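Long-range contact in lytic polysaccharide monooxygenase (PDB 4QI8), which probably uses an active-site copper and an oxygen cosubstrate to break glycosidic bonds in cellulose by oxidation: residues Arg41-Thr53 and Asp88-Phe100. Numbering follows the deposited sequence. Where two conformers were deposited one is given.
Sequences RCFQSTHSPAQST and DINSWTGEGAVWF
A histidine ring that donates in its own plane to a backbone carbonyl, His47 to Asn90, and a water bridging Arg41 and Thr93 join two mostly loop segments on the beta-sandwich of this AA9 monooxygenase, away from the copper site. His47 NE2 lies 2.8 Å from Asn90 O, which receives the N-H at a bent 139°. Histidine suits the place because its flat ring offers both a donor at the edge and an apolar face: Thr93 CG2 packs over that face, 4.1 Å from the ring centroid, as a CH-pi contact. The ring reaches the 88-100 segment because chi1, 163°, swings CG away from the backbone N. A leucine in its place would probably leave Asn90 O without this donor and the Thr93 methyl without its aromatic face. Beside it Pro49 CB, in a rigid apolar ring, rests 3.8 Å from Asn90 CB; asparagine fits here because its amide oxygen OD1 also accepts from Gln162 NE2 of strand 155-166. Gln162 also bonds Thr53 OG1, whose neighbour across the contact is the Ile89 CG2 methyl.

At the other end, Arg41 runs its methylene CG against Trp99 CZ2 (3.8 Å), and the bend at chi3 (49°) turns the guanidinium so that Glu95 CG lies over one face, toward its rim; the Glu95 carboxylate is near enough for charge attraction though not a salt bridge. Gln38 OE1 and the Phe181 carbonyl accept from Arg41 NH1, which limits how the guanidinium can turn. Cys42, disulfide-bonded to Cys160, sets its sulfur obliquely near the same indole, whose NE1 donates to a lone pair of Gly94 O. Gly94 has backbone angles that demand glycine, and a CB would also strike Trp99. The water accepts from Arg41 NE at 2.8 Å, in the guanidinium plane, and donates to Thr93 O at 2.6 Å.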
ATOM      1  N   ARG A  41      -3.329   8.328   2.576  1.00  4.86           N
ATOM      2  CA  ARG A  41      -3.135   7.281   3.569  1.00  4.76           C
ATOM      3  C   ARG A  41      -3.950   6.026   3.225  1.00  4.97           C
ATOM      4  O   ARG A  41      -3.392   5.014   2.844  1.00  5.43           O
ATOM      5  CB  ARG A  41      -3.468   7.829   4.982  1.00  5.67           C
ATOM      6  CG  ARG A  41      -3.273   6.809   6.083  1.00  5.65           C
ATOM      7  CD  ARG A  41      -3.544   7.362   7.490  1.00  8.04           C
ATOM      8  NE  ARG A  41      -4.816   8.077   7.563  1.00 10.26           N
ATOM      9  CZ  ARG A  41      -5.009   9.400   7.618  1.00  9.84           C
ATOM     10  NH1 ARG A  41      -4.014  10.301   7.635  1.00 10.09           N
ATOM     11  NH2 ARG A  41      -6.265   9.855   7.686  1.00 11.01           N
ATOM     12  N   CYS A  42      -5.271   6.133   3.312  1.00  4.91           N
ATOM     13  CA  CYS A  42      -6.188   5.020   3.041  1.00  5.14           C
ATOM     14  C   CYS A  42      -7.303   5.406   2.057  1.00  5.11           C
ATOM     15  O   CYS A  42      -8.325   4.726   1.995  1.00  5.58           O
ATOM     16  CB  CYS A  42      -6.794   4.437   4.339  1.00  5.75           C
ATOM     17  SG  CYS A  42      -5.546   3.689   5.396  1.00  6.13           S
ATOM     18  N   PHE A  43      -7.083   6.468   1.298  1.00  4.83           N
ATOM     19  CA  PHE A  43      -8.050   6.945   0.304  1.00  5.38           C
ATOM     20  C   PHE A  43      -9.415   7.248   0.935  1.00  5.18           C
ATOM     21  O   PHE A  43     -10.459   6.976   0.335  1.00  5.40           O
ATOM     22  CB  PHE A  43      -8.185   5.957  -0.888  1.00  5.17           C
ATOM     23  CG  PHE A  43      -8.407   6.618  -2.250  1.00  5.00           C
ATOM     24  CD1 PHE A  43      -8.993   7.876  -2.378  1.00  5.35           C
ATOM     25  CD2 PHE A  43      -8.022   5.952  -3.411  1.00  5.44           C
ATOM     26  CE1 PHE A  43      -9.172   8.455  -3.621  1.00  5.56           C
ATOM     27  CE2 PHE A  43      -8.204   6.532  -4.651  1.00  5.63           C
ATOM     28  CZ  PHE A  43      -8.763   7.785  -4.757  1.00  5.55           C
ATOM     29  N   GLN A  44      -9.407   7.846   2.126  1.00  5.36           N
ATOM     30  CA  GLN A  44     -10.652   8.256   2.768  1.00  6.90           C
ATOM     31  C   GLN A  44     -10.531   9.663   3.320  1.00  8.02           C
ATOM     32  O   GLN A  44      -9.843   9.899   4.309  1.00 10.83           O
ATOM     33  CB  GLN A  44     -11.036   7.320   3.908  1.00  7.08           C
ATOM     34  CG  GLN A  44     -11.378   5.907   3.488  1.00  6.93           C
ATOM     35  CD  GLN A  44     -11.965   5.113   4.643  1.00  7.47           C
ATOM     36  OE1 GLN A  44     -11.543   5.273   5.796  1.00  7.78           O
ATOM     37  NE2 GLN A  44     -12.950   4.262   4.350  1.00  7.59           N
ATOM     38  N   SER A  45     -11.241  10.609   2.719  1.00  7.83           N
ATOM     39  CA  SER A  45     -11.311  11.936   3.317  1.00  8.51           C
ATOM     40  C   SER A  45     -12.105  11.913   4.623  1.00 11.52           C
ATOM     41  O   SER A  45     -11.827  12.690   5.533  1.00 14.41           O
ATOM     42  CB  SER A  45     -11.945  12.940   2.369  1.00  9.02           C
ATOM     43  OG  SER A  45     -11.213  13.044   1.171  1.00 10.28           O
ATOM     44  N   THR A  46     -13.122  11.056   4.680  1.00 12.16           N
ATOM     45  CA  THR A  46     -13.891  10.804   5.898  1.00 13.85           C
ATOM     46  C   THR A  46     -13.607   9.355   6.274  1.00 13.09           C
ATOM     47  O   THR A  46     -13.951   8.451   5.525  1.00 13.23           O
ATOM     48  CB  THR A  46     -15.429  11.004   5.677  1.00 14.32           C
ATOM     49  OG1 THR A  46     -15.701  12.353   5.278  1.00 18.16           O
ATOM     50  CG2 THR A  46     -16.228  10.686   6.938  1.00 17.43           C
ATOM     51  N   HIS A  47     -12.990   9.133   7.431  1.00 12.34           N
ATOM     52  CA  HIS A  47     -12.701   7.783   7.894  1.00 10.78           C
ATOM     53  C   HIS A  47     -13.972   6.965   8.000  1.00 10.54           C
ATOM     54  O   HIS A  47     -14.968   7.443   8.545  1.00 12.62           O
ATOM     55  CB  HIS A  47     -12.029   7.848   9.265  1.00 11.76           C
ATOM     56  CG  HIS A  47     -12.056   6.554  10.017  1.00 10.85           C
ATOM     57  ND1 HIS A  47     -11.173   5.527   9.763  1.00 10.66           N
ATOM     58  CD2 HIS A  47     -12.864   6.124  11.014  1.00 11.55           C
ATOM     59  CE1 HIS A  47     -11.440   4.520  10.573  1.00 10.48           C
ATOM     60  NE2 HIS A  47     -12.458   4.856  11.343  1.00 11.71           N
ATOM     61  N   SER A  48     -13.935   5.741   7.489  1.00  9.47           N
ATOM     62  CA  SER A  48     -15.017   4.768   7.662  0.63 10.33           C
ATOM     63  C   SER A  48     -14.382   3.394   7.864  0.94  9.06           C
ATOM     64  O   SER A  48     -13.593   2.967   7.022  0.89  9.42           O
ATOM     65  CB  SER A  48     -15.925   4.706   6.421  0.63 13.49           C
ATOM     66  OG  SER A  48     -16.770   5.840   6.287  0.63 14.76           O
ATOM     67  N   PRO A  49     -14.728   2.677   8.944  1.00  8.21           N
ATOM     68  CA  PRO A  49     -14.137   1.352   9.149  1.00  8.73           C
ATOM     69  C   PRO A  49     -14.569   0.340   8.095  1.00  8.20           C
ATOM     70  O   PRO A  49     -15.619   0.481   7.467  1.00  8.51           O
ATOM     71  CB  PRO A  49     -14.689   0.936  10.514  1.00  9.98           C
ATOM     72  CG  PRO A  49     -15.931   1.708  10.675  1.00 10.39           C
ATOM     73  CD  PRO A  49     -15.677   3.021  10.014  1.00  8.62           C
ATOM     74  N   ALA A  50     -13.763  -0.702   7.933  1.00  8.75           N
ATOM     75  CA  ALA A  50     -14.163  -1.869   7.162  1.00  8.74           C
ATOM     76  C   ALA A  50     -15.237  -2.626   7.924  1.00  9.33           C
ATOM     77  O   ALA A  50     -15.372  -2.479   9.131  1.00 13.26           O
ATOM     78  CB  ALA A  50     -12.978  -2.779   6.925  1.00  8.84           C
ATOM     79  N   GLN A  51     -15.994  -3.444   7.214  1.00  9.75           N
ATOM     80  CA  GLN A  51     -17.037  -4.233   7.844  1.00 10.91           C
ATOM     81  C   GLN A  51     -16.481  -5.229   8.855  1.00 10.40           C
ATOM     82  O   GLN A  51     -17.123  -5.516   9.873  1.00 14.48           O
ATOM     83  CB  GLN A  51     -17.831  -4.998   6.790  1.00 12.79           C
ATOM     84  CG  GLN A  51     -18.669  -4.137   5.870  1.00 16.44           C
ATOM     85  CD  GLN A  51     -19.395  -4.974   4.835  1.00 18.72           C
ATOM     86  OE1 GLN A  51     -18.782  -5.779   4.134  1.00 21.13           O
ATOM     87  NE2 GLN A  51     -20.709  -4.822   4.760  1.00 19.65           N
ATOM     88  N   SER A  52     -15.314  -5.788   8.545  1.00 10.34           N
ATOM     89  CA  SER A  52     -14.707  -6.834   9.359  0.66 10.91           C
ATOM     90  C   SER A  52     -13.184  -6.711   9.345  0.97  8.64           C
ATOM     91  O   SER A  52     -12.627  -5.916   8.585  0.87  7.82           O
ATOM     92  CB  SER A  52     -15.136  -8.218   8.851  0.66 13.58           C
ATOM     93  OG  SER A  52     -16.553  -8.360   8.825  0.66 17.10           O
ATOM     94  N   THR A  53     -12.537  -7.516  10.179  1.00  9.53           N
ATOM     95  CA  THR A  53     -11.090  -7.536  10.324  1.00  9.43           C
ATOM     96  C   THR A  53     -10.632  -8.973  10.121  1.00  9.25           C
ATOM     97  O   THR A  53     -11.192  -9.883  10.719  1.00 10.78           O
ATOM     98  CB  THR A  53     -10.708  -7.009  11.725  1.00  9.55           C
ATOM     99  OG1 THR A  53     -11.120  -5.641  11.840  1.00  9.79           O
ATOM    100  CG2 THR A  53      -9.220  -7.121  11.994  1.00 10.39           C
ATOM    101  N   ASP A  88      -9.392   0.424  19.411  1.00 13.14           N
ATOM    102  CA  ASP A  88     -10.164  -0.422  18.518  1.00 11.91           C
ATOM    103  C   ASP A  88      -9.788  -0.115  17.079  1.00 10.72           C
ATOM    104  O   ASP A  88      -9.857   1.030  16.665  1.00 11.40           O
ATOM    105  CB  ASP A  88     -11.637  -0.105  18.753  1.00 14.02           C
ATOM    106  CG  ASP A  88     -12.588  -1.028  18.007  1.00 16.29           C
ATOM    107  OD1 ASP A  88     -12.224  -1.578  16.945  1.00 16.84           O
ATOM    108  OD2 ASP A  88     -13.734  -1.178  18.486  1.00 19.22           O
ATOM    109  N   ILE A  89      -9.422  -1.137  16.318  1.00 10.57           N
ATOM    110  CA  ILE A  89      -9.028  -0.938  14.935  1.00 10.02           C
ATOM    111  C   ILE A  89     -10.089  -0.196  14.119  1.00  9.66           C
ATOM    112  O   ILE A  89      -9.731   0.602  13.263  1.00 11.45           O
ATOM    113  CB  ILE A  89      -8.646  -2.267  14.269  1.00 11.31           C
ATOM    114  CG1 ILE A  89      -8.156  -2.012  12.837  1.00 11.84           C
ATOM    115  CG2 ILE A  89      -9.797  -3.253  14.297  1.00 11.35           C
ATOM    116  CD1 ILE A  89      -7.315  -3.104  12.272  1.00 12.80           C
ATOM    117  N   ASN A  90     -11.376  -0.417  14.392  1.00 10.25           N
ATOM    118  CA  ASN A  90     -12.417   0.237  13.599  1.00  9.31           C
ATOM    119  C   ASN A  90     -12.330   1.748  13.691  1.00 10.81           C
ATOM    120  O   ASN A  90     -12.705   2.449  12.761  1.00 12.55           O
ATOM    121  CB  ASN A  90     -13.814  -0.182  14.052  1.00 10.18           C
ATOM    122  CG  ASN A  90     -14.200  -1.574  13.604  1.00  9.86           C
ATOM    123  OD1 ASN A  90     -13.612  -2.139  12.686  1.00 11.05           O
ATOM    124  ND2 ASN A  90     -15.215  -2.128  14.256  1.00 13.48           N
ATOM    125  N   SER A  91     -11.833   2.245  14.814  0.95 10.41           N
ATOM    126  CA  SER A  91     -11.801   3.680  15.068  0.55 13.40           C
ATOM    127  C   SER A  91     -10.441   4.312  14.727  1.00 12.74           C
ATOM    128  O   SER A  91     -10.315   5.531  14.689  0.81 17.67           O
ATOM    129  CB  SER A  91     -12.160   3.957  16.536  0.55 15.36           C
ATOM    130  OG  SER A  91     -13.456   3.458  16.869  0.55 14.66           O
ATOM    131  N   TRP A  92      -9.432   3.486  14.474  1.00  9.92           N
ATOM    132  CA  TRP A  92      -8.061   3.992  14.362  1.00  9.60           C
ATOM    133  C   TRP A  92      -7.718   4.389  12.929  1.00  9.72           C
ATOM    134  O   TRP A  92      -7.772   3.569  12.020  1.00 10.16           O
ATOM    135  CB  TRP A  92      -7.085   2.937  14.862  1.00 11.09           C
ATOM    136  CG  TRP A  92      -5.707   3.444  15.146  1.00 10.23           C
ATOM    137  CD1 TRP A  92      -5.333   4.300  16.139  1.00 13.16           C
ATOM    138  CD2 TRP A  92      -4.507   3.104  14.444  1.00  9.40           C
ATOM    139  NE1 TRP A  92      -3.975   4.515  16.102  1.00 13.05           N
ATOM    140  CE2 TRP A  92      -3.443   3.793  15.069  1.00 10.86           C
ATOM    141  CE3 TRP A  92      -4.222   2.277  13.358  1.00  9.65           C
ATOM    142  CZ2 TRP A  92      -2.125   3.669  14.642  1.00 11.55           C
ATOM    143  CZ3 TRP A  92      -2.914   2.157  12.938  1.00 11.13           C
ATOM    144  CH2 TRP A  92      -1.879   2.837  13.584  1.00 10.84           C
ATOM    145  N   THR A  93      -7.357   5.650  12.718  1.00 11.29           N
ATOM    146  CA  THR A  93      -7.095   6.131  11.359  1.00 11.61           C
ATOM    147  C   THR A  93      -5.656   5.887  10.884  1.00 11.13           C
ATOM    148  O   THR A  93      -5.392   5.873   9.685  1.00 14.50           O
ATOM    149  CB  THR A  93      -7.405   7.624  11.237  1.00 14.06           C
ATOM    150  OG1 THR A  93      -6.516   8.353  12.084  1.00 16.27           O
ATOM    151  CG2 THR A  93      -8.836   7.907  11.653  1.00 14.88           C
ATOM    152  N   GLY A  94      -4.728   5.696  11.814  1.00 11.31           N
ATOM    153  CA  GLY A  94      -3.339   5.481  11.452  1.00 10.63           C
ATOM    154  C   GLY A  94      -2.591   6.776  11.236  1.00  9.73           C
ATOM    155  O   GLY A  94      -1.790   6.896  10.317  1.00  9.69           O
ATOM    156  N   GLU A  95      -2.839   7.751  12.099  1.00 10.44           N
ATOM    157  CA  GLU A  95      -2.087   9.004  12.025  1.00 11.97           C
ATOM    158  C   GLU A  95      -0.758   8.923  12.771  1.00  9.81           C
ATOM    159  O   GLU A  95      -0.542   8.029  13.592  1.00 11.46           O
ATOM    160  CB  GLU A  95      -2.957  10.177  12.454  1.00 16.31           C
ATOM    161  CG  GLU A  95      -4.076  10.347  11.419  1.00 24.00           C
ATOM    162  CD  GLU A  95      -5.031  11.496  11.671  1.00 28.42           C
ATOM    163  OE1 GLU A  95      -4.810  12.589  11.104  1.00 31.50           O
ATOM    164  OE2 GLU A  95      -6.032  11.292  12.391  1.00 30.65           O
ATOM    165  N   GLY A  96       0.150   9.825  12.433  1.00  9.51           N
ATOM    166  CA  GLY A  96       1.475   9.802  13.018  1.00 10.04           C
ATOM    167  C   GLY A  96       2.423   8.853  12.306  1.00  8.12           C
ATOM    168  O   GLY A  96       2.076   8.240  11.289  1.00  7.52           O
ATOM    169  N   ALA A  97       3.630   8.737  12.846  1.00  8.29           N
ATOM    170  CA  ALA A  97       4.695   7.988  12.197  1.00  8.82           C
ATOM    171  C   ALA A  97       4.599   6.530  12.613  1.00  9.01           C
ATOM    172  O   ALA A  97       5.346   6.058  13.466  1.00 10.46           O
ATOM    173  CB  ALA A  97       6.049   8.570  12.567  1.00 10.56           C
ATOM    174  N   VAL A  98       3.655   5.826  11.998  1.00  7.96           N
ATOM    175  CA  VAL A  98       3.288   4.477  12.397  1.00  8.14           C
ATOM    176  C   VAL A  98       3.407   3.446  11.278  1.00  7.92           C
ATOM    177  O   VAL A  98       3.288   2.252  11.530  1.00  8.61           O
ATOM    178  CB  VAL A  98       1.846   4.444  12.974  1.00  9.36           C
ATOM    179  CG1 VAL A  98       1.767   5.279  14.236  1.00  9.73           C
ATOM    180  CG2 VAL A  98       0.803   4.918  11.952  1.00  9.29           C
ATOM    181  N   TRP A  99       3.623   3.894  10.047  1.00  6.59           N
ATOM    182  CA  TRP A  99       3.601   3.002   8.893  1.00  6.69           C
ATOM    183  C   TRP A  99       5.008   2.534   8.548  1.00  7.21           C
ATOM    184  O   TRP A  99       5.898   3.363   8.367  1.00  9.04           O
ATOM    185  CB  TRP A  99       3.011   3.730   7.685  1.00  6.21           C
ATOM    186  CG  TRP A  99       1.581   4.136   7.861  1.00  7.14           C
ATOM    187  CD1 TRP A  99       1.121   5.329   8.329  1.00  6.74           C
ATOM    188  CD2 TRP A  99       0.425   3.343   7.579  1.00  6.62           C
ATOM    189  NE1 TRP A  99      -0.255   5.336   8.351  1.00  7.31           N
ATOM    190  CE2 TRP A  99      -0.706   4.118   7.902  1.00  6.46           C
ATOM    191  CE3 TRP A  99       0.239   2.046   7.093  1.00  7.32           C
ATOM    192  CZ2 TRP A  99      -2.010   3.637   7.746  1.00  7.16           C
ATOM    193  CZ3 TRP A  99      -1.054   1.568   6.949  1.00  7.37           C
ATOM    194  CH2 TRP A  99      -2.159   2.367   7.257  1.00  7.15           C
ATOM    195  N   PHE A 100       5.192   1.222   8.424  1.00  7.00           N
ATOM    196  CA  PHE A 100       6.459   0.694   7.931  1.00  7.08           C
ATOM    197  C   PHE A 100       6.206  -0.110   6.672  1.00  6.66           C
ATOM    198  O   PHE A 100       5.172  -0.765   6.519  1.00  7.17           O
ATOM    199  CB  PHE A 100       7.237  -0.112   8.994  1.00  7.52           C
ATOM    200  CG  PHE A 100       6.502  -1.293   9.578  1.00  8.07           C
ATOM    201  CD1 PHE A 100       5.597  -1.126  10.609  1.00  8.51           C
ATOM    202  CD2 PHE A 100       6.756  -2.577   9.123  1.00  8.19           C
ATOM    203  CE1 PHE A 100       4.942  -2.208  11.162  1.00 10.32           C
ATOM    204  CE2 PHE A 100       6.119  -3.665   9.685  1.00  9.72           C
ATOM    205  CZ  PHE A 100       5.212  -3.482  10.710  1.00  9.16           C
TER
HETATM  206  O   HOH W   1      -6.630   5.895   7.410  1.00 12.30           O